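Side-chain contact in esterase family protein (Staphylococcus aureus, PDB 7L0A), which probably hydrolyses S-formylglutathione to formate and glutathione, as a serine esterase of the esterase D family with an alpha/beta-hydrolase fold: residues D59-T62 against Y63-T67. Residues are numbered along the deposited sequence; the frame is centred on the assembly and turned at random.
Sequences DETT and YMRYT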
ATOM      1  N   ASP B  59      10.622  14.380  -0.873  1.00 15.52           N
ATOM      2  CA  ASP B  59      10.423  13.035  -0.356  1.00 16.93           C
ATOM      3  C   ASP B  59       9.235  12.425  -1.109  1.00 16.01           C
ATOM      4  O   ASP B  59       8.797  12.938  -2.146  1.00 15.67           O
ATOM      5  CB  ASP B  59      10.248  13.075   1.170  1.00 16.87           C
ATOM      6  CG  ASP B  59       8.979  13.770   1.619  1.00 16.10           C
ATOM      7  OD1 ASP B  59       8.007  13.904   0.842  1.00 18.07           O
ATOM      8  OD2 ASP B  59       8.953  14.215   2.805  1.00 20.47           O
ATOM      9  N   GLU B  60       8.744  11.288  -0.619  1.00 14.74           N
ATOM     10  CA  GLU B  60       7.714  10.524  -1.302  1.00 12.91           C
ATOM     11  C   GLU B  60       6.356  11.236  -1.347  1.00 13.88           C
ATOM     12  O   GLU B  60       5.441  10.731  -2.021  1.00 16.12           O
ATOM     13  CB  GLU B  60       7.556   9.143  -0.636  1.00 17.83           C
ATOM     14  CG  GLU B  60       6.693   9.157   0.652  1.00 17.15           C
ATOM     15  CD  GLU B  60       7.425   9.609   1.897  1.00 18.92           C
ATOM     16  OE1 GLU B  60       8.653   9.851   1.826  1.00 17.88           O
ATOM     17  OE2 GLU B  60       6.755   9.721   2.983  1.00 19.54           O
ATOM     18  N   THR B  61       6.216  12.364  -0.659  1.00 13.90           N
ATOM     19  CA  THR B  61       4.973  13.126  -0.643  1.00 13.76           C
ATOM     20  C   THR B  61       5.000  14.380  -1.517  1.00 15.52           C
ATOM     21  O   THR B  61       3.939  14.983  -1.751  1.00 14.41           O
ATOM     22  CB  THR B  61       4.566  13.561   0.791  1.00 14.10           C
ATOM     23  OG1 THR B  61       5.398  14.623   1.265  1.00 15.31           O
ATOM     24  CG2 THR B  61       4.551  12.399   1.760  1.00 17.79           C
ATOM     25  N   THR B  62       6.163  14.793  -2.029  1.00 14.58           N
ATOM     26  CA  THR B  62       6.264  16.138  -2.585  1.00 12.49           C
ATOM     27  C   THR B  62       5.543  16.256  -3.921  1.00 13.38           C
ATOM     28  O   THR B  62       4.920  17.288  -4.196  1.00 15.18           O
ATOM     29  CB  THR B  62       7.734  16.533  -2.731  1.00 16.69           C
ATOM     30  OG1 THR B  62       8.418  16.229  -1.509  1.00 15.24           O
ATOM     31  CG2 THR B  62       7.844  17.986  -3.059  1.00 16.05           C
ATOM     32  N   TYR B  63       5.652  15.250  -4.790  1.00 12.83           N
ATOM     33  CA  TYR B  63       4.932  15.321  -6.051  1.00 16.24           C
ATOM     34  C   TYR B  63       3.436  15.403  -5.798  1.00 15.74           C
ATOM     35  O   TYR B  63       2.738  16.177  -6.460  1.00 16.18           O
ATOM     36  CB  TYR B  63       5.250  14.125  -6.960  1.00 17.30           C
ATOM     37  CG  TYR B  63       6.209  14.438  -8.088  1.00 13.19           C
ATOM     38  CD1 TYR B  63       5.781  15.131  -9.206  1.00 13.83           C
ATOM     39  CD2 TYR B  63       7.527  14.059  -8.022  1.00 15.03           C
ATOM     40  CE1 TYR B  63       6.660  15.433 -10.257  1.00 16.97           C
ATOM     41  CE2 TYR B  63       8.400  14.328  -9.060  1.00 16.37           C
ATOM     42  CZ  TYR B  63       7.956  15.038 -10.159  1.00 18.18           C
ATOM     43  OH  TYR B  63       8.813  15.367 -11.197  1.00 17.69           O
ATOM     44  N   MET B  64       2.928  14.632  -4.813  1.00 14.55           N
ATOM     45  CA  MET B  64       1.511  14.707  -4.487  1.00 15.67           C
ATOM     46  C   MET B  64       1.110  16.111  -4.074  1.00 14.01           C
ATOM     47  O   MET B  64       0.048  16.600  -4.475  1.00 16.95           O
ATOM     48  CB  MET B  64       1.169  13.734  -3.365  1.00 16.41           C
ATOM     49  CG  MET B  64       1.353  12.280  -3.744  1.00 34.49           C
ATOM     50  SD  MET B  64       0.279  11.710  -5.102  1.00 38.70           S
ATOM     51  CE  MET B  64      -1.356  12.079  -4.508  1.00 29.76           C
ATOM     52  N   ARG B  65       1.933  16.770  -3.251  1.00 13.90           N
ATOM     53  CA  ARG B  65       1.582  18.059  -2.683  1.00 13.81           C
ATOM     54  C   ARG B  65       1.770  19.199  -3.677  1.00 15.86           C
ATOM     55  O   ARG B  65       0.923  20.101  -3.750  1.00 19.73           O
ATOM     56  CB  ARG B  65       2.404  18.297  -1.423  1.00 14.63           C
ATOM     57  CG  ARG B  65       2.037  17.394  -0.274  1.00 17.35           C
ATOM     58  CD  ARG B  65       3.197  17.162   0.658  1.00 15.72           C
ATOM     59  NE  ARG B  65       3.694  18.377   1.244  1.00 17.24           N
ATOM     60  CZ  ARG B  65       4.790  18.428   1.986  1.00 17.67           C
ATOM     61  NH1 ARG B  65       5.514  17.320   2.188  1.00 18.40           N
ATOM     62  NH2 ARG B  65       5.198  19.577   2.459  1.00 19.02           N
ATOM     63  N   TYR B  66       2.862  19.192  -4.441  1.00 12.39           N
ATOM     64  CA  TYR B  66       3.246  20.348  -5.239  1.00 15.55           C
ATOM     65  C   TYR B  66       2.850  20.241  -6.701  1.00 16.07           C
ATOM     66  O   TYR B  66       3.170  21.158  -7.482  1.00 16.44           O
ATOM     67  CB  TYR B  66       4.787  20.580  -5.080  1.00 14.27           C
ATOM     68  CG  TYR B  66       5.048  21.258  -3.747  1.00 16.01           C
ATOM     69  CD1 TYR B  66       5.020  20.547  -2.565  1.00 17.26           C
ATOM     70  CD2 TYR B  66       5.163  22.634  -3.659  1.00 18.40           C
ATOM     71  CE1 TYR B  66       5.121  21.180  -1.332  1.00 17.02           C
ATOM     72  CE2 TYR B  66       5.292  23.276  -2.432  1.00 19.75           C
ATOM     73  CZ  TYR B  66       5.253  22.546  -1.277  1.00 16.68           C
ATOM     74  OH  TYR B  66       5.316  23.181  -0.040  1.00 17.88           O
ATOM     75  N   THR B  67       2.183  19.152  -7.100  1.00 14.94           N
ATOM     76  CA  THR B  67       1.649  19.002  -8.452  1.00 14.16           C
ATOM     77  C   THR B  67       0.255  18.416  -8.331  1.00 13.06           C
ATOM     78  O   THR B  67      -0.178  18.025  -7.242  1.00 14.60           O
ATOM     79  CB  THR B  67       2.508  18.094  -9.353  1.00 14.18           C
ATOM     80  OG1 THR B  67       2.266  16.721  -9.029  1.00 13.91           O
ATOM     81  CG2 THR B  67       3.983  18.386  -9.218  1.00 14.11           C
TER
HETATM   82  O   HOH W   1       7.405  12.744  -4.426  1.00 19.81           O
HETATM   83  O   HOH W   2       4.463  12.097  -4.148  1.00 18.77           O
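T61 and R65 meet one helical turn apart, where a capping box formed by D59 and T62 starts the short helix 62-66 of this alpha/beta-hydrolase fold. In the box, D59 N donates to T62 OG1 at 2.9 Å, almost straight at 171°. D59 OD1 takes two bonds: T61 OG1 donates to its syn lone pair, and T61 N approaches from the anti side, out of the carboxylate plane. T61 OG1 also accepts from R65 NH1 at 2.9 Å, in the guanidinium plane. It thus bridges carboxylate and guanidinium, whose nearest charged atoms, D59 OD1 and R65 NH1, stay 4.4 Å apart, beyond a salt bridge. A bend at chi3 (60°) turns the R65 chain back to T61.

The buried side is tighter. T62 touches Y244 of helix 244-259. The Y63 ring packs edge-to-face with Y244, and its OH bonds H128, next to the predicted nucleophile S129.

Two waters serve the first turn: water 1 links D59 O to Y63 N, and water 2 links E60 O to M64 N.

R65 and Y66 form the exposed, looser side. There T62 CG2, anti to its backbone N, makes a single side-chain carbon contact with Y66, 3.8 Å from CD1.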